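Local coordinates for Pre-mRNA splicing factor PRP8 (Cyanidioschyzon merolae, PDB 6NQI), which probably binds spliceosomal snRNAs and intronic pre-mRNA as part of the splicing machinery, this chain being its RNase H-like domain, at residues Ala112-Glu124 with Leu160-Leu174. Sequence-based numbering, arbitrary orientation.
Sequences AAMPLQALMALPE and LLLLHALDRAPERVL
P115, A118 and L119 meet L163 and L166 in a mainly apolar packing contact, with D167 at its polar rim and no hydrogen bond across it, where the 3-10 segment 116-121 of the RNase H-like domain runs against the C-terminal end of helix 152-168. P115, at the centre of an inverse gamma turn, sets CD over one face of the H164 imidazole, the two side chains crossing at about a right angle: CD sits 3.5 Å from the ring centroid, 22° off the normal, a CH-pi contact. A113 O approaches the same ring at its edge, near CE1. Farther round the proline ring, CB faces the D167 carboxylate. A118 CA comes within 5.2 Å of D167 CA, the closest CA pair here, and its methyl lies against L163 O. L163 splits its methyls: with CG anti to its carbonyl carbon (chi1 -75°), CD1 runs alongside L116 while CD2 reaches L119 CG at 3.7 Å. L166 CD1 lies 3.7 Å from L122 CD2. Past the break at A169, A121 CB touches P170 CB, and L174 CD2 packs 3.6 Å from P123 CD at the start of helix 123-130. Behind the 3-10 segment, L116 and L119 rest on W29 of strand 24-32, which places the segment between the central sheet and helices 152-168 and 170-176.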
loop_
_atom_site.group_PDB
_atom_site.type_symbol
_atom_site.label_atom_id
_atom_site.label_comp_id
_atom_site.label_asym_id
_atom_site.label_seq_id
_atom_site.Cartn_x
_atom_site.Cartn_y
_atom_site.Cartn_z
ATOM N N ALA A 112 11.002 3.734 0.216
ATOM C CA ALA A 112 11.630 2.751 -0.657
ATOM C C ALA A 112 12.122 1.544 0.126
ATOM O O ALA A 112 11.963 0.399 -0.314
ATOM C CB ALA A 112 12.784 3.405 -1.417
ATOM N N ALA A 113 12.715 1.784 1.299
ATOM C CA ALA A 113 13.171 0.704 2.163
ATOM C C ALA A 113 12.071 -0.308 2.464
ATOM O O ALA A 113 12.376 -1.428 2.889
ATOM C CB ALA A 113 13.708 1.283 3.473
ATOM N N MET A 114 10.804 0.045 2.223
ATOM C CA MET A 114 9.691 -0.847 2.531
ATOM C C MET A 114 9.071 -1.432 1.269
ATOM O O MET A 114 8.450 -0.695 0.486
ATOM C CB MET A 114 8.627 -0.144 3.382
ATOM C CG MET A 114 9.187 0.364 4.728
ATOM S SD MET A 114 8.108 1.398 5.763
ATOM C CE MET A 114 8.260 3.020 5.024
ATOM N N PRO A 115 9.239 -2.740 1.012
ATOM C CA PRO A 115 8.727 -3.355 -0.231
ATOM C C PRO A 115 7.241 -3.663 -0.148
ATOM O O PRO A 115 6.795 -4.812 -0.149
ATOM C CB PRO A 115 9.576 -4.621 -0.337
ATOM C CG PRO A 115 9.764 -5.013 1.093
ATOM C CD PRO A 115 9.987 -3.709 1.832
ATOM N N LEU A 116 6.458 -2.585 -0.083
ATOM C CA LEU A 116 5.004 -2.692 -0.061
ATOM C C LEU A 116 4.473 -3.248 -1.384
ATOM O O LEU A 116 3.468 -3.975 -1.399
ATOM C CB LEU A 116 4.413 -1.317 0.249
ATOM C CG LEU A 116 2.909 -1.150 0.306
ATOM C CD1 LEU A 116 2.345 -1.978 1.426
ATOM C CD2 LEU A 116 2.581 0.302 0.519
ATOM N N GLN A 117 5.143 -2.929 -2.499
ATOM C CA GLN A 117 4.721 -3.445 -3.798
ATOM C C GLN A 117 4.739 -4.973 -3.832
ATOM O O GLN A 117 4.075 -5.573 -4.684
ATOM C CB GLN A 117 5.637 -2.944 -4.916
ATOM C CG GLN A 117 7.105 -3.131 -4.608
ATOM C CD GLN A 117 8.018 -2.777 -5.776
ATOM O OE1 GLN A 117 7.560 -2.557 -6.900
ATOM N NE2 GLN A 117 9.321 -2.754 -5.518
ATOM N N ALA A 118 5.507 -5.614 -2.940
ATOM C CA ALA A 118 5.543 -7.071 -2.901
ATOM C C ALA A 118 4.164 -7.674 -2.654
ATOM O O ALA A 118 3.964 -8.864 -2.926
ATOM C CB ALA A 118 6.549 -7.544 -1.845
ATOM N N LEU A 119 3.191 -6.879 -2.198
ATOM C CA LEU A 119 1.847 -7.430 -2.059
ATOM C C LEU A 119 1.286 -7.922 -3.395
ATOM O O LEU A 119 0.333 -8.716 -3.409
ATOM C CB LEU A 119 0.906 -6.394 -1.453
ATOM C CG LEU A 119 1.207 -6.161 0.006
ATOM C CD1 LEU A 119 0.273 -5.090 0.590
ATOM C CD2 LEU A 119 1.114 -7.494 0.739
ATOM N N MET A 120 1.886 -7.499 -4.512
ATOM C CA MET A 120 1.491 -7.993 -5.824
ATOM C C MET A 120 1.543 -9.508 -5.897
ATOM O O MET A 120 0.938 -10.096 -6.796
ATOM C CB MET A 120 2.417 -7.405 -6.896
ATOM C CG MET A 120 1.850 -7.423 -8.306
ATOM S SD MET A 120 0.370 -6.422 -8.354
ATOM C CE MET A 120 -0.891 -7.687 -8.501
ATOM N N ALA A 121 2.223 -10.143 -4.946
ATOM C CA ALA A 121 2.361 -11.586 -4.883
ATOM C C ALA A 121 1.190 -12.294 -4.201
ATOM O O ALA A 121 1.081 -13.519 -4.330
ATOM C CB ALA A 121 3.663 -11.915 -4.151
ATOM N N LEU A 122 0.287 -11.576 -3.529
ATOM C CA LEU A 122 -0.835 -12.263 -2.895
ATOM C C LEU A 122 -1.843 -12.659 -3.975
ATOM O O LEU A 122 -2.203 -11.824 -4.810
ATOM C CB LEU A 122 -1.473 -11.358 -1.836
ATOM C CG LEU A 122 -0.590 -11.025 -0.600
ATOM C CD1 LEU A 122 -1.313 -10.245 0.506
ATOM C CD2 LEU A 122 0.084 -12.266 0.014
ATOM N N PRO A 123 -2.269 -13.925 -4.031
ATOM C CA PRO A 123 -3.088 -14.360 -5.175
ATOM C C PRO A 123 -4.447 -13.679 -5.262
ATOM O O PRO A 123 -4.948 -13.463 -6.374
ATOM C CB PRO A 123 -3.205 -15.882 -4.969
ATOM C CG PRO A 123 -2.053 -16.238 -4.086
ATOM C CD PRO A 123 -1.907 -15.057 -3.170
ATOM N N GLU A 124 -5.058 -13.332 -4.128
ATOM C CA GLU A 124 -6.350 -12.654 -4.167
ATOM C C GLU A 124 -6.228 -11.307 -4.873
ATOM O O GLU A 124 -7.081 -10.944 -5.688
ATOM C CB GLU A 124 -6.867 -12.486 -2.737
ATOM C CG GLU A 124 -8.349 -12.727 -2.492
ATOM C CD GLU A 124 -8.554 -13.554 -1.224
ATOM O OE1 GLU A 124 -8.264 -13.024 -0.107
ATOM O OE2 GLU A 124 -9.019 -14.716 -1.343
ATOM N N LEU A 160 5.074 -5.623 8.323
ATOM C CA LEU A 160 6.338 -5.283 7.672
ATOM C C LEU A 160 7.180 -6.534 7.404
ATOM O O LEU A 160 7.787 -6.670 6.327
ATOM C CB LEU A 160 7.097 -4.272 8.536
ATOM C CG LEU A 160 8.219 -3.419 7.924
ATOM C CD1 LEU A 160 7.784 -2.701 6.657
ATOM C CD2 LEU A 160 8.695 -2.400 8.926
ATOM N N LEU A 161 7.222 -7.457 8.372
ATOM C CA LEU A 161 7.951 -8.712 8.194
ATOM C C LEU A 161 7.372 -9.518 7.041
ATOM O O LEU A 161 8.114 -10.128 6.260
ATOM C CB LEU A 161 7.914 -9.536 9.483
ATOM C CG LEU A 161 8.580 -10.914 9.424
ATOM C CD1 LEU A 161 10.048 -10.797 9.034
ATOM C CD2 LEU A 161 8.431 -11.649 10.742
ATOM N N LEU A 162 6.043 -9.514 6.920
ATOM C CA LEU A 162 5.379 -10.183 5.806
ATOM C C LEU A 162 5.778 -9.550 4.487
ATOM O O LEU A 162 6.038 -10.260 3.508
ATOM C CB LEU A 162 3.866 -10.124 5.981
ATOM C CG LEU A 162 3.338 -11.159 6.972
ATOM C CD1 LEU A 162 1.891 -10.887 7.311
ATOM C CD2 LEU A 162 3.503 -12.570 6.464
ATOM N N LEU A 163 5.828 -8.211 4.446
ATOM C CA LEU A 163 6.201 -7.507 3.220
ATOM C C LEU A 163 7.587 -7.943 2.754
ATOM O O LEU A 163 7.789 -8.298 1.579
ATOM C CB LEU A 163 6.185 -5.999 3.459
ATOM C CG LEU A 163 4.866 -5.231 3.561
ATOM C CD1 LEU A 163 5.123 -3.727 3.592
ATOM C CD2 LEU A 163 3.922 -5.557 2.459
ATOM N N HIS A 164 8.547 -7.987 3.687
ATOM C CA HIS A 164 9.906 -8.353 3.289
ATOM C C HIS A 164 10.018 -9.826 2.915
ATOM O O HIS A 164 10.787 -10.185 2.011
ATOM C CB HIS A 164 10.896 -8.000 4.385
ATOM C CG HIS A 164 11.238 -6.549 4.421
ATOM N ND1 HIS A 164 12.344 -6.034 3.780
ATOM C CD2 HIS A 164 10.615 -5.499 5.000
ATOM C CE1 HIS A 164 12.398 -4.730 3.977
ATOM N NE2 HIS A 164 11.359 -4.380 4.713
ATOM N N ALA A 165 9.273 -10.698 3.600
ATOM C CA ALA A 165 9.293 -12.110 3.233
ATOM C C ALA A 165 8.705 -12.323 1.840
ATOM O O ALA A 165 9.230 -13.120 1.047
ATOM C CB ALA A 165 8.536 -12.929 4.280
ATOM N N LEU A 166 7.647 -11.573 1.506
ATOM C CA LEU A 166 7.056 -11.668 0.174
ATOM C C LEU A 166 8.014 -11.152 -0.891
ATOM O O LEU A 166 8.020 -11.662 -2.019
ATOM C CB LEU A 166 5.736 -10.884 0.141
ATOM C CG LEU A 166 4.575 -11.550 0.875
ATOM C CD1 LEU A 166 3.347 -10.675 0.899
ATOM C CD2 LEU A 166 4.264 -12.842 0.160
ATOM N N ASP A 167 8.842 -10.163 -0.533
ATOM C CA ASP A 167 9.819 -9.616 -1.465
ATOM C C ASP A 167 11.048 -10.511 -1.645
ATOM O O ASP A 167 11.716 -10.406 -2.678
ATOM C CB ASP A 167 10.243 -8.213 -1.026
ATOM C CG ASP A 167 11.014 -7.470 -2.104
ATOM O OD1 ASP A 167 10.848 -7.802 -3.302
ATOM O OD2 ASP A 167 11.800 -6.567 -1.753
ATOM N N ARG A 168 11.390 -11.380 -0.683
ATOM C CA ARG A 168 12.583 -12.204 -0.878
ATOM C C ARG A 168 12.310 -13.689 -1.084
ATOM O O ARG A 168 13.211 -14.405 -1.531
ATOM C CB ARG A 168 13.522 -12.118 0.334
ATOM C CG ARG A 168 14.252 -10.827 0.570
ATOM C CD ARG A 168 15.207 -11.040 1.750
ATOM N NE ARG A 168 15.493 -9.790 2.448
ATOM C CZ ARG A 168 15.034 -9.499 3.664
ATOM N NH1 ARG A 168 14.284 -10.374 4.325
ATOM N NH2 ARG A 168 15.323 -8.330 4.220
ATOM N N ALA A 169 11.117 -14.165 -0.778
ATOM C CA ALA A 169 10.778 -15.567 -0.979
ATOM C C ALA A 169 9.266 -15.703 -1.085
ATOM O O ALA A 169 8.662 -16.406 -0.264
ATOM C CB ALA A 169 11.321 -16.434 0.156
ATOM N N PRO A 170 8.621 -15.035 -2.059
ATOM C CA PRO A 170 7.143 -15.024 -2.098
ATOM C C PRO A 170 6.509 -16.406 -2.076
ATOM O O PRO A 170 5.494 -16.585 -1.390
ATOM C CB PRO A 170 6.826 -14.278 -3.404
ATOM C CG PRO A 170 8.089 -14.247 -4.170
ATOM C CD PRO A 170 9.207 -14.294 -3.188
ATOM N N GLU A 171 7.053 -17.382 -2.816
ATOM C CA GLU A 171 6.423 -18.698 -2.828
ATOM C C GLU A 171 6.448 -19.317 -1.444
ATOM O O GLU A 171 5.477 -19.954 -1.024
ATOM C CB GLU A 171 7.090 -19.656 -3.812
ATOM C CG GLU A 171 7.166 -19.233 -5.253
ATOM C CD GLU A 171 7.705 -20.371 -6.119
ATOM O OE1 GLU A 171 6.930 -20.918 -6.940
ATOM O OE2 GLU A 171 8.886 -20.751 -5.950
ATOM N N ARG A 172 7.574 -19.182 -0.740
ATOM C CA ARG A 172 7.686 -19.753 0.599
ATOM C C ARG A 172 6.702 -19.093 1.567
ATOM O O ARG A 172 6.114 -19.765 2.426
ATOM C CB ARG A 172 9.139 -19.626 1.072
ATOM C CG ARG A 172 9.690 -20.879 1.759
ATOM C CD ARG A 172 11.185 -20.777 2.069
ATOM N NE ARG A 172 11.941 -20.516 0.847
ATOM C CZ ARG A 172 13.262 -20.407 0.783
ATOM N NH1 ARG A 172 13.995 -20.553 1.880
ATOM N NH2 ARG A 172 13.845 -20.157 -0.384
ATOM N N VAL A 173 6.469 -17.786 1.413
ATOM C CA VAL A 173 5.472 -17.114 2.245
ATOM C C VAL A 173 4.081 -17.624 1.916
ATOM O O VAL A 173 3.278 -17.917 2.810
ATOM C CB VAL A 173 5.534 -15.592 2.041
ATOM C CG1 VAL A 173 4.511 -14.911 2.930
ATOM C CG2 VAL A 173 6.921 -15.088 2.282
ATOM N N LEU A 174 3.773 -17.733 0.622
ATOM C CA LEU A 174 2.458 -18.204 0.213
ATOM C C LEU A 174 2.218 -19.621 0.704
ATOM O O LEU A 174 1.086 -19.981 1.037
ATOM C CB LEU A 174 2.333 -18.141 -1.305
ATOM C CG LEU A 174 2.141 -16.726 -1.843
ATOM C CD1 LEU A 174 2.103 -16.741 -3.360
ATOM C CD2 LEU A 174 0.908 -16.066 -1.235
#